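Local coordinates for protein dehydrogenase (Chromobacterium violaceum, PDB 3Q2I) that probably oxidises UDP-N-acetylglucosaminuronic acid with NAD, as a step in the biosynthesis of 2,3-diacetamido-2,3-dideoxy-D-mannuronic acid, at residues A17-G22 with V79-P84; F29-K34 with G303-Y308; H101-K106 with F130-N135. One frame throughout, in Å; residues are numbered along the deposited sequence.

Contact 1 (A17-G22 with V79-P84); sequences ALVGCG and VILTTP. With NAI (1,4-dihydronicotinamide adenine dinucleotide), chain B.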
loop_
_atom_site.group_PDB
_atom_site.type_symbol
_atom_site.label_atom_id
_atom_site.label_comp_id
_atom_site.label_asym_id
_atom_site.label_seq_id
_atom_site.Cartn_x
_atom_site.Cartn_y
_atom_site.Cartn_z
ATOM N N ALA A 17 -21.508 0.751 45.357
ATOM C CA ALA A 17 -21.652 2.188 45.165
ATOM C C ALA A 17 -21.902 2.376 43.664
ATOM O O ALA A 17 -21.543 1.486 42.844
ATOM C CB ALA A 17 -20.400 2.937 45.574
ATOM N N LEU A 18 -22.606 3.448 43.308
ATOM C CA LEU A 18 -22.888 3.657 41.892
ATOM C C LEU A 18 -22.599 5.082 41.433
ATOM O O LEU A 18 -22.898 6.055 42.121
ATOM C CB LEU A 18 -24.322 3.260 41.541
ATOM C CG LEU A 18 -24.933 3.528 40.151
ATOM C CD1 LEU A 18 -25.889 2.471 39.730
ATOM C CD2 LEU A 18 -25.479 4.940 39.932
ATOM N N VAL A 19 -21.990 5.235 40.258
ATOM C CA VAL A 19 -21.743 6.575 39.734
ATOM C C VAL A 19 -22.405 6.740 38.371
ATOM O O VAL A 19 -22.298 5.852 37.507
ATOM C CB VAL A 19 -20.218 6.923 39.688
ATOM C CG1 VAL A 19 -19.434 5.885 38.923
ATOM C CG2 VAL A 19 -19.974 8.319 39.182
ATOM N N GLY A 20 -23.158 7.824 38.241
ATOM C CA GLY A 20 -23.972 8.064 37.040
ATOM C C GLY A 20 -25.435 7.686 37.144
ATOM O O GLY A 20 -25.875 6.597 36.799
ATOM N N CYS A 21 -26.206 8.632 37.682
ATOM C CA CYS A 21 -27.545 8.295 38.087
ATOM C C CYS A 21 -28.483 8.677 36.932
ATOM O O CYS A 21 -29.324 9.584 37.069
ATOM C CB CYS A 21 -27.912 9.171 39.295
ATOM S SG CYS A 21 -27.060 8.618 40.799
ATOM N N GLY A 22 -28.291 8.048 35.776
ATOM C CA GLY A 22 -29.182 8.275 34.628
ATOM C C GLY A 22 -30.127 7.143 34.290
ATOM O O GLY A 22 -30.627 6.412 35.164
ATOM N N VAL A 79 -17.864 -0.786 42.805
ATOM C CA VAL A 79 -18.282 0.542 42.352
ATOM C C VAL A 79 -18.827 0.324 40.949
ATOM O O VAL A 79 -18.153 -0.303 40.118
ATOM C CB VAL A 79 -17.141 1.583 42.295
ATOM C CG1 VAL A 79 -17.652 2.934 41.746
ATOM C CG2 VAL A 79 -16.589 1.858 43.707
ATOM N N ILE A 80 -20.057 0.756 40.711
ATOM C CA ILE A 80 -20.775 0.457 39.470
ATOM C C ILE A 80 -20.667 1.721 38.613
ATOM O O ILE A 80 -20.888 2.844 39.102
ATOM C CB ILE A 80 -22.265 0.243 39.750
ATOM C CG1 ILE A 80 -22.470 -0.953 40.705
ATOM C CG2 ILE A 80 -23.015 0.039 38.468
ATOM C CD1 ILE A 80 -23.727 -0.792 41.594
ATOM N N LEU A 81 -20.270 1.563 37.339
ATOM C CA LEU A 81 -20.102 2.730 36.461
ATOM C C LEU A 81 -21.241 2.788 35.432
ATOM O O LEU A 81 -21.311 1.956 34.514
ATOM C CB LEU A 81 -18.767 2.595 35.684
ATOM C CG LEU A 81 -17.565 2.389 36.588
ATOM C CD1 LEU A 81 -16.268 2.400 35.704
ATOM C CD2 LEU A 81 -17.490 3.461 37.632
ATOM N N THR A 82 -22.173 3.723 35.619
ATOM C CA THR A 82 -23.316 3.886 34.733
ATOM C C THR A 82 -23.303 5.332 34.167
ATOM O O THR A 82 -24.345 5.947 33.885
ATOM C CB THR A 82 -24.659 3.550 35.453
ATOM O OG1 THR A 82 -24.652 4.212 36.720
ATOM C CG2 THR A 82 -24.885 2.067 35.631
ATOM N N THR A 83 -22.098 5.842 33.955
ATOM C CA THR A 83 -21.781 7.111 33.304
ATOM C C THR A 83 -21.664 6.970 31.788
ATOM O O THR A 83 -21.722 5.858 31.252
ATOM C CB THR A 83 -20.447 7.633 33.832
ATOM O OG1 THR A 83 -19.507 6.543 33.907
ATOM C CG2 THR A 83 -20.624 8.224 35.261
ATOM N N PRO A 84 -21.566 8.106 31.104
ATOM C CA PRO A 84 -21.244 8.012 29.679
ATOM C C PRO A 84 -20.067 7.063 29.376
ATOM O O PRO A 84 -19.078 7.052 30.109
ATOM C CB PRO A 84 -20.843 9.450 29.367
ATOM C CG PRO A 84 -21.779 10.299 30.262
ATOM C CD PRO A 84 -21.732 9.500 31.569
HETATM P PA NAI B . -27.507 8.921 30.811
HETATM O O1A NAI B . -27.091 10.118 30.058
HETATM O O2A NAI B . -29.057 8.654 31.061
HETATM O O5B NAI B . -26.830 8.813 32.234
HETATM C C5B NAI B . -25.877 9.824 32.399
HETATM C C4B NAI B . -25.548 9.927 33.881
HETATM O O4B NAI B . -24.148 10.071 34.175
HETATM C C3B NAI B . -26.194 11.304 34.045
HETATM O O3B NAI B . -27.106 11.308 35.153
HETATM C C2B NAI B . -25.015 12.290 34.093
HETATM O O2B NAI B . -25.268 13.478 34.834
HETATM C C1B NAI B . -23.998 11.369 34.808
HETATM N N9A NAI B . -22.633 11.837 34.730
HETATM C C8A NAI B . -21.992 12.318 33.614
HETATM N N7A NAI B . -20.752 12.569 33.926
HETATM C C5A NAI B . -20.489 12.175 35.217
HETATM C C6A NAI B . -19.373 12.214 36.079
HETATM N N6A NAI B . -18.143 12.680 35.667
HETATM N N1A NAI B . -19.520 11.771 37.339
HETATM C C2A NAI B . -20.693 11.334 37.749
HETATM N N3A NAI B . -21.792 11.272 37.000
HETATM C C4A NAI B . -21.711 11.718 35.728
HETATM O O3 NAI B . -26.939 7.646 30.043
HETATM P PN NAI B . -27.379 6.167 30.152
HETATM O O1N NAI B . -28.302 5.791 29.028
HETATM O O2N NAI B . -27.830 5.721 31.564
HETATM O O5D NAI B . -26.109 5.287 29.641
HETATM C C5D NAI B . -25.207 5.127 30.712
HETATM C C4D NAI B . -24.168 4.053 30.402
HETATM O O4D NAI B . -24.911 2.823 30.364
HETATM C C3D NAI B . -23.544 4.141 28.981
HETATM O O3D NAI B . -22.223 3.608 29.092
HETATM C C2D NAI B . -24.388 3.166 28.152
HETATM O O2D NAI B . -23.640 2.559 27.101
HETATM C C1D NAI B . -24.779 2.061 29.177
HETATM N N1N NAI B . -26.004 1.375 28.835
HETATM C C2N NAI B . -26.026 0.059 28.827
HETATM C C3N NAI B . -27.155 -0.668 28.432
HETATM C C7N NAI B . -27.174 -2.148 28.460
HETATM O O7N NAI B . -27.887 -2.858 27.775
HETATM N N7N NAI B . -26.339 -2.820 29.306
HETATM C C4N NAI B . -28.252 0.071 27.943
HETATM C C5N NAI B . -28.218 1.448 28.072
HETATM C C6N NAI B . -27.087 2.091 28.508
#

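Contact 2 (F29-K34 with G303-Y308); sequences FGALEK and GHPLYY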
loop_
_atom_site.group_PDB
_atom_site.type_symbol
_atom_site.label_atom_id
_atom_site.label_comp_id
_atom_site.label_asym_id
_atom_site.label_seq_id
_atom_site.Cartn_x
_atom_site.Cartn_y
_atom_site.Cartn_z
ATOM N N PHE A 29 -30.723 -0.055 39.973
ATOM C CA PHE A 29 -31.520 0.096 41.229
ATOM C C PHE A 29 -32.524 -1.059 41.382
ATOM O O PHE A 29 -32.597 -1.720 42.437
ATOM C CB PHE A 29 -32.234 1.458 41.296
ATOM C CG PHE A 29 -31.323 2.678 41.242
ATOM C CD1 PHE A 29 -29.982 2.616 41.609
ATOM C CD2 PHE A 29 -31.817 3.893 40.766
ATOM C CE1 PHE A 29 -29.191 3.755 41.554
ATOM C CE2 PHE A 29 -31.038 5.040 40.707
ATOM C CZ PHE A 29 -29.694 4.974 41.098
ATOM N N GLY A 30 -33.320 -1.320 40.353
ATOM C CA GLY A 30 -34.275 -2.423 40.371
ATOM C C GLY A 30 -33.603 -3.742 40.695
ATOM O O GLY A 30 -34.093 -4.536 41.513
ATOM N N ALA A 31 -32.468 -4.002 40.047
ATOM C CA ALA A 31 -31.758 -5.246 40.257
ATOM C C ALA A 31 -31.319 -5.399 41.707
ATOM O O ALA A 31 -31.402 -6.495 42.270
ATOM C CB ALA A 31 -30.537 -5.327 39.319
ATOM N N LEU A 32 -30.803 -4.313 42.260
ATOM C CA LEU A 32 -30.287 -4.303 43.620
ATOM C C LEU A 32 -31.436 -4.435 44.624
ATOM O O LEU A 32 -31.309 -5.170 45.614
ATOM C CB LEU A 32 -29.483 -3.041 43.891
ATOM C CG LEU A 32 -28.048 -3.145 43.348
ATOM C CD1 LEU A 32 -27.522 -1.743 43.104
ATOM C CD2 LEU A 32 -27.183 -3.913 44.321
ATOM N N GLU A 33 -32.552 -3.766 44.329
ATOM C CA GLU A 33 -33.783 -3.936 45.129
ATOM C C GLU A 33 -34.211 -5.388 45.208
ATOM O O GLU A 33 -34.516 -5.888 46.299
ATOM C CB GLU A 33 -34.941 -3.072 44.604
ATOM C CG GLU A 33 -34.830 -1.641 45.111
ATOM C CD GLU A 33 -35.538 -0.647 44.217
ATOM O OE1 GLU A 33 -36.375 -1.097 43.404
ATOM O OE2 GLU A 33 -35.233 0.566 44.310
ATOM N N LYS A 34 -34.258 -6.062 44.063
ATOM C CA LYS A 34 -34.482 -7.496 44.044
ATOM C C LYS A 34 -33.525 -8.267 44.949
ATOM O O LYS A 34 -33.932 -9.181 45.650
ATOM C CB LYS A 34 -34.495 -8.064 42.629
ATOM C CG LYS A 34 -35.633 -7.488 41.796
ATOM C CD LYS A 34 -35.427 -7.702 40.308
ATOM C CE LYS A 34 -36.629 -8.402 39.716
ATOM N NZ LYS A 34 -37.173 -7.657 38.547
ATOM N N GLY A 303 -31.860 -10.222 32.228
ATOM C CA GLY A 303 -31.293 -8.903 32.159
ATOM C C GLY A 303 -30.497 -8.633 33.411
ATOM O O GLY A 303 -29.758 -9.489 33.907
ATOM N N HIS A 304 -30.589 -7.394 33.867
ATOM C CA HIS A 304 -29.726 -6.919 34.943
ATOM C C HIS A 304 -29.843 -7.726 36.237
ATOM O O HIS A 304 -28.843 -7.993 36.896
ATOM C CB HIS A 304 -29.872 -5.436 35.197
ATOM C CG HIS A 304 -29.189 -4.589 34.159
ATOM N ND1 HIS A 304 -29.698 -4.423 32.887
ATOM C CD2 HIS A 304 -28.069 -3.832 34.229
ATOM C CE1 HIS A 304 -28.895 -3.615 32.205
ATOM N NE2 HIS A 304 -27.889 -3.266 32.986
ATOM N N PRO A 305 -31.065 -8.126 36.607
ATOM C CA PRO A 305 -31.153 -8.880 37.869
ATOM C C PRO A 305 -30.330 -10.163 37.913
ATOM O O PRO A 305 -29.642 -10.414 38.914
ATOM C CB PRO A 305 -32.678 -9.116 38.016
ATOM C CG PRO A 305 -33.265 -7.894 37.376
ATOM C CD PRO A 305 -32.389 -7.681 36.129
ATOM N N LEU A 306 -30.369 -10.950 36.842
ATOM C CA LEU A 306 -29.578 -12.161 36.713
ATOM C C LEU A 306 -28.095 -11.826 36.701
ATOM O O LEU A 306 -27.299 -12.518 37.322
ATOM C CB LEU A 306 -29.934 -12.852 35.409
ATOM C CG LEU A 306 -30.472 -14.270 35.375
ATOM C CD1 LEU A 306 -30.664 -14.712 33.918
ATOM C CD2 LEU A 306 -29.546 -15.176 36.205
ATOM N N TYR A 307 -27.710 -10.764 35.987
ATOM C CA TYR A 307 -26.320 -10.359 35.964
ATOM C C TYR A 307 -25.836 -10.140 37.380
ATOM O O TYR A 307 -24.735 -10.547 37.784
ATOM C CB TYR A 307 -26.139 -9.042 35.163
ATOM C CG TYR A 307 -24.683 -8.717 34.985
ATOM C CD1 TYR A 307 -24.032 -7.794 35.807
ATOM C CD2 TYR A 307 -23.953 -9.412 34.036
ATOM C CE1 TYR A 307 -22.674 -7.555 35.666
ATOM C CE2 TYR A 307 -22.591 -9.173 33.899
ATOM C CZ TYR A 307 -21.971 -8.252 34.707
ATOM O OH TYR A 307 -20.603 -8.093 34.552
ATOM N N TYR A 308 -26.657 -9.459 38.172
ATOM C CA TYR A 308 -26.257 -9.204 39.533
ATOM C C TYR A 308 -26.098 -10.493 40.378
ATOM O O TYR A 308 -25.218 -10.540 41.225
ATOM C CB TYR A 308 -27.269 -8.251 40.168
ATOM C CG TYR A 308 -26.818 -6.828 40.092
ATOM C CD1 TYR A 308 -26.045 -6.261 41.085
ATOM C CD2 TYR A 308 -27.070 -6.073 38.945
ATOM C CE1 TYR A 308 -25.600 -4.961 41.011
ATOM C CE2 TYR A 308 -26.668 -4.774 38.888
ATOM C CZ TYR A 308 -25.887 -4.219 39.866
ATOM O OH TYR A 308 -25.520 -2.903 39.752
#

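Contact 3 (H101-K106 with F130-N135); sequences HVMTEK and FVVKQN. With NAI (1,4-dihydronicotinamide adenine dinucleotide), chain B.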
loop_
_atom_site.group_PDB
_atom_site.type_symbol
_atom_site.label_atom_id
_atom_site.label_comp_id
_atom_site.label_asym_id
_atom_site.label_seq_id
_atom_site.Cartn_x
_atom_site.Cartn_y
_atom_site.Cartn_z
ATOM N N HIS A 101 -13.163 -3.277 43.564
ATOM C CA HIS A 101 -13.762 -3.958 42.414
ATOM C C HIS A 101 -14.689 -3.024 41.657
ATOM O O HIS A 101 -15.317 -2.114 42.236
ATOM C CB HIS A 101 -14.578 -5.170 42.894
ATOM C CG HIS A 101 -13.831 -6.066 43.826
ATOM N ND1 HIS A 101 -12.774 -6.855 43.423
ATOM C CD2 HIS A 101 -13.986 -6.297 45.156
ATOM C CE1 HIS A 101 -12.353 -7.586 44.441
ATOM N NE2 HIS A 101 -13.054 -7.244 45.510
ATOM N N VAL A 102 -14.704 -3.196 40.333
ATOM C CA VAL A 102 -15.452 -2.292 39.458
ATOM C C VAL A 102 -16.421 -3.117 38.636
ATOM O O VAL A 102 -16.095 -4.213 38.138
ATOM C CB VAL A 102 -14.468 -1.551 38.521
ATOM C CG1 VAL A 102 -15.269 -0.815 37.394
ATOM C CG2 VAL A 102 -13.603 -0.588 39.288
ATOM N N MET A 103 -17.638 -2.615 38.449
ATOM C CA MET A 103 -18.548 -3.212 37.488
ATOM C C MET A 103 -18.839 -2.098 36.489
ATOM O O MET A 103 -19.410 -1.086 36.876
ATOM C CB MET A 103 -19.911 -3.573 38.122
ATOM C CG MET A 103 -20.921 -4.068 37.087
ATOM S SD MET A 103 -22.636 -4.094 37.715
ATOM C CE MET A 103 -22.135 -4.667 39.318
ATOM N N THR A 104 -18.415 -2.233 35.235
ATOM C CA THR A 104 -18.647 -1.133 34.290
ATOM C C THR A 104 -19.789 -1.523 33.367
ATOM O O THR A 104 -19.912 -2.677 32.943
ATOM C CB THR A 104 -17.368 -0.795 33.444
ATOM O OG1 THR A 104 -17.729 0.270 32.534
ATOM C CG2 THR A 104 -16.953 -2.050 32.641
ATOM N N GLU A 105 -20.683 -0.571 33.086
ATOM C CA GLU A 105 -21.622 -0.757 32.000
ATOM C C GLU A 105 -20.855 -0.907 30.660
ATOM O O GLU A 105 -19.679 -0.558 30.588
ATOM C CB GLU A 105 -22.623 0.376 31.931
ATOM C CG GLU A 105 -23.942 0.007 32.649
ATOM C CD GLU A 105 -24.713 -1.107 32.004
ATOM O OE1 GLU A 105 -25.705 -1.617 32.605
ATOM O OE2 GLU A 105 -24.356 -1.602 30.913
ATOM N N LYS A 106 -21.539 -1.486 29.695
ATOM C CA LYS A 106 -20.988 -1.621 28.337
ATOM C C LYS A 106 -21.173 -0.298 27.625
ATOM O O LYS A 106 -22.028 0.527 27.957
ATOM C CB LYS A 106 -21.719 -2.740 27.598
ATOM C CG LYS A 106 -23.213 -2.450 27.359
ATOM C CD LYS A 106 -23.449 -1.415 26.255
ATOM C CE LYS A 106 -24.742 -1.654 25.488
ATOM N NZ LYS A 106 -25.048 -0.585 24.431
ATOM N N PHE A 130 -15.790 -6.307 36.342
ATOM C CA PHE A 130 -16.939 -6.945 35.687
ATOM C C PHE A 130 -17.431 -6.007 34.598
ATOM O O PHE A 130 -17.395 -4.804 34.806
ATOM C CB PHE A 130 -18.099 -7.033 36.707
ATOM C CG PHE A 130 -17.781 -7.846 37.951
ATOM C CD1 PHE A 130 -18.069 -9.225 37.931
ATOM C CD2 PHE A 130 -17.280 -7.233 39.099
ATOM C CE1 PHE A 130 -17.846 -10.026 39.103
ATOM C CE2 PHE A 130 -17.066 -8.040 40.284
ATOM C CZ PHE A 130 -17.321 -9.406 40.225
ATOM N N VAL A 131 -17.843 -6.567 33.459
ATOM C CA VAL A 131 -18.415 -5.757 32.368
ATOM C C VAL A 131 -19.800 -6.306 32.182
ATOM O O VAL A 131 -20.005 -7.520 32.053
ATOM C CB VAL A 131 -17.583 -5.916 31.068
ATOM C CG1 VAL A 131 -18.246 -5.070 29.945
ATOM C CG2 VAL A 131 -16.127 -5.515 31.308
ATOM N N VAL A 132 -20.781 -5.412 32.112
ATOM C CA VAL A 132 -22.174 -5.814 32.004
ATOM C C VAL A 132 -22.541 -6.252 30.614
ATOM O O VAL A 132 -22.662 -5.404 29.727
ATOM C CB VAL A 132 -23.105 -4.676 32.464
ATOM C CG1 VAL A 132 -24.532 -5.127 32.291
ATOM C CG2 VAL A 132 -22.771 -4.202 33.863
ATOM N N LYS A 133 -22.707 -7.545 30.419
ATOM C CA LYS A 133 -23.258 -8.136 29.188
ATOM C C LYS A 133 -24.483 -8.981 29.581
ATOM O O LYS A 133 -24.474 -10.226 29.575
ATOM C CB LYS A 133 -22.190 -8.992 28.490
ATOM C CG LYS A 133 -21.069 -8.188 27.839
ATOM C CD LYS A 133 -19.960 -9.070 27.263
ATOM C CE LYS A 133 -18.826 -8.201 26.689
ATOM N NZ LYS A 133 -19.300 -7.775 25.318
ATOM N N GLN A 134 -25.571 -8.274 29.843
ATOM C CA GLN A 134 -26.723 -8.924 30.479
ATOM C C GLN A 134 -27.555 -9.743 29.500
ATOM O O GLN A 134 -28.367 -10.581 29.911
ATOM C CB GLN A 134 -27.504 -7.884 31.288
ATOM C CG GLN A 134 -28.540 -7.074 30.523
ATOM C CD GLN A 134 -27.933 -6.005 29.666
ATOM O OE1 GLN A 134 -26.719 -5.816 29.661
ATOM N NE2 GLN A 134 -28.784 -5.258 28.974
ATOM N N ASN A 135 -27.371 -9.547 28.200
ATOM C CA ASN A 135 -28.155 -10.293 27.198
ATOM C C ASN A 135 -27.775 -11.755 26.988
ATOM O O ASN A 135 -28.539 -12.540 26.429
ATOM C CB ASN A 135 -28.063 -9.562 25.836
ATOM C CG ASN A 135 -29.393 -9.059 25.308
ATOM O OD1 ASN A 135 -30.301 -8.704 26.070
ATOM N ND2 ASN A 135 -29.483 -8.926 23.966
HETATM P PA NAI B . -27.507 8.921 30.811
HETATM O O1A NAI B . -27.091 10.118 30.058
HETATM O O2A NAI B . -29.057 8.654 31.061
HETATM O O5B NAI B . -26.830 8.813 32.234
HETATM C C5B NAI B . -25.877 9.824 32.399
HETATM C C4B NAI B . -25.548 9.927 33.881
HETATM O O4B NAI B . -24.148 10.071 34.175
HETATM C C3B NAI B . -26.194 11.304 34.045
HETATM O O3B NAI B . -27.106 11.308 35.153
HETATM C C2B NAI B . -25.015 12.290 34.093
HETATM O O2B NAI B . -25.268 13.478 34.834
HETATM C C1B NAI B . -23.998 11.369 34.808
HETATM N N9A NAI B . -22.633 11.837 34.730
HETATM C C8A NAI B . -21.992 12.318 33.614
HETATM N N7A NAI B . -20.752 12.569 33.926
HETATM C C5A NAI B . -20.489 12.175 35.217
HETATM C C6A NAI B . -19.373 12.214 36.079
HETATM N N6A NAI B . -18.143 12.680 35.667
HETATM N N1A NAI B . -19.520 11.771 37.339
HETATM C C2A NAI B . -20.693 11.334 37.749
HETATM N N3A NAI B . -21.792 11.272 37.000
HETATM C C4A NAI B . -21.711 11.718 35.728
HETATM O O3 NAI B . -26.939 7.646 30.043
HETATM P PN NAI B . -27.379 6.167 30.152
HETATM O O1N NAI B . -28.302 5.791 29.028
HETATM O O2N NAI B . -27.830 5.721 31.564
HETATM O O5D NAI B . -26.109 5.287 29.641
HETATM C C5D NAI B . -25.207 5.127 30.712
HETATM C C4D NAI B . -24.168 4.053 30.402
HETATM O O4D NAI B . -24.911 2.823 30.364
HETATM C C3D NAI B . -23.544 4.141 28.981
HETATM O O3D NAI B . -22.223 3.608 29.092
HETATM C C2D NAI B . -24.388 3.166 28.152
HETATM O O2D NAI B . -23.640 2.559 27.101
HETATM C C1D NAI B . -24.779 2.061 29.177
HETATM N N1N NAI B . -26.004 1.375 28.835
HETATM C C2N NAI B . -26.026 0.059 28.827
HETATM C C3N NAI B . -27.155 -0.668 28.432
HETATM C C7N NAI B . -27.174 -2.148 28.460
HETATM O O7N NAI B . -27.887 -2.858 27.775
HETATM N N7N NAI B . -26.339 -2.820 29.306
HETATM C C4N NAI B . -28.252 0.071 27.943
HETATM C C5N NAI B . -28.218 1.448 28.072
HETATM C C6N NAI B . -27.087 2.091 28.508
#

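Contact 1 (A17-G22 with V79-P84)
Ala17, Leu18 and Val19 pair in parallel register with Val79, Ile80 and Leu81, joining two neighbouring strands of the Rossmann fold where the dinucleotide meets their C-terminal ends. The backbone bonds alternate in direction: Ile80 N gives to Ala17 O (2.7 Å), Val19 N to Ile80 O (2.9 Å), and Thr82 N to Val19 O (2.8 Å). Past the strands the side chain of Thr82 takes over. Chi1 of 47° sets OG1 between its own N and carbonyl carbon, on the side of the Gly20 carbonyl, with Gly20 O 2.7 Å from Thr82 OG1 and Val19 O also near. Gly20, with a positive phi of 98°, opens the glycine-rich turn, consistent with a Rossmann GxGxxA pattern.

Apolar contacts divide by face. Leu18 CD1 meets Ile80 CG2 at 4.0 Å on the face covered by His28 and Phe29 of helix 25-34. On the other, lined by helix 88-97, Val19 and Leu81 lie side by side, and Val19 CG1 to Leu81 CD2 is tight at 3.4 Å. The second branch of Val19 serves the cofactor: CG2 is 3.4 Å from C2A of the NADH adenine.

Contact 2 (F29-K34 with G303-Y308)
Ala31 drives its methyl into the angle between Pro305 and Tyr308, and this is where the two helices press together. Its CB lies 3.6 Å from Tyr308 CD2 and 3.9 Å from Pro305 CA, with His304 CB slightly farther away. The small side chain lets the backbones draw near, the CA atoms of Ala31 and Pro305 being 4.4 Å apart, although the short axes are 8.5 Å apart and inclined at 55°. Leu32 reaches the diagonally opposite part of the same tyrosine ring, CD2 standing 3.8 Å from Tyr308 CE1. Both aliphatic groups approach the ring obliquely. The phenol's rotation is further restrained by His28 ND1, hydrogen-bonded to Tyr308 OH, and by Phe16, whose ring meets the tyrosine ring.

The contact packs helix 25-34, which follows the first strand of the Rossmann fold, against the N-terminal end of helix 304-315, in the C-terminal alpha/beta part characteristic of this oxidoreductase family. Gly303 is the N-cap residue of the latter helix. From its first turn, His304 extends toward the cofactor site, where NE2 is hydrogen-bonded to Glu105 OE1.

Toward solvent the packing thins to one aliphatic touch. The exposed Lys34 lays its CD against the partly exposed Pro305, 3.6 Å from CG. With chi3 (125°) and chi4 (127°) both bent, Lys34 NZ still lies 4.1 Å from Pro305 CG.

Contact 3 (H101-K106 with F130-N135)
Glu105 rests its carboxylate on Val132, OE2 lying 3.7 Å from CB, and with Gln134 it grips the carboxamide of NADH. The cofactor's N7N donates to Glu105 OE2 (2.8 Å) and to Gln134 OE1 (3.0 Å), while Gln134 NE2 donates to O7N (2.8 Å), so the two amides make a paired, two-bond match that fixes the carboxamide's rotation. Next to them the ribose hydroxyl O2D gives to Lys106 O at 2.7 Å.

A second shell sets these groups. The glutamate chain folds back at chi2 (-66°), and OE2 also receives Lys106 N on its anti side, 20° out of the carboxylate plane; OE1 is hydrogen-bonded to His28 NE2. Lys106 NZ reaches Asn190 O and the bound UDP-sugar.

Both binding segments issue from a beta-alpha-beta crossover, in which helix 112-125 connects the parallel strands 101-104 and 129-131 of the Rossmann sheet. Phe130 N to Val102 O, Thr104 N to Phe130 O and Val132 N to Thr104 O hold the register. Farther from the cofactor, Met103 CG packs on Val132 CG2 (3.7 Å), and Val102 O lies at the edge of the Phe130 ring, 3.4 Å from CD2.

In the fold
All three contacts are largely buried, but contact 2 alone has a solvent-exposed member. Contacts 1 and 3 belong to one parallel sheet: strands 78-81 and 101-104 are neighbours, probably bonded between Leu81 N and Met103 O. Both combine backbone hydrogen bonds with cofactor binding, contact 1 along the adenosine half and the nicotinamide ribose, contact 3 at the nicotinamide end. Contact 2 joins a Rossmann helix to a helix of the C-terminal part; it meets the cofactor through His304 alone and is otherwise apolar across its two segments. It lies against the sheet, Ile80 CD1 meeting Tyr308 OH, and a glutamate-histidine bond and a weak one from Tyr307 OH to Val131 O tie it to contact 3.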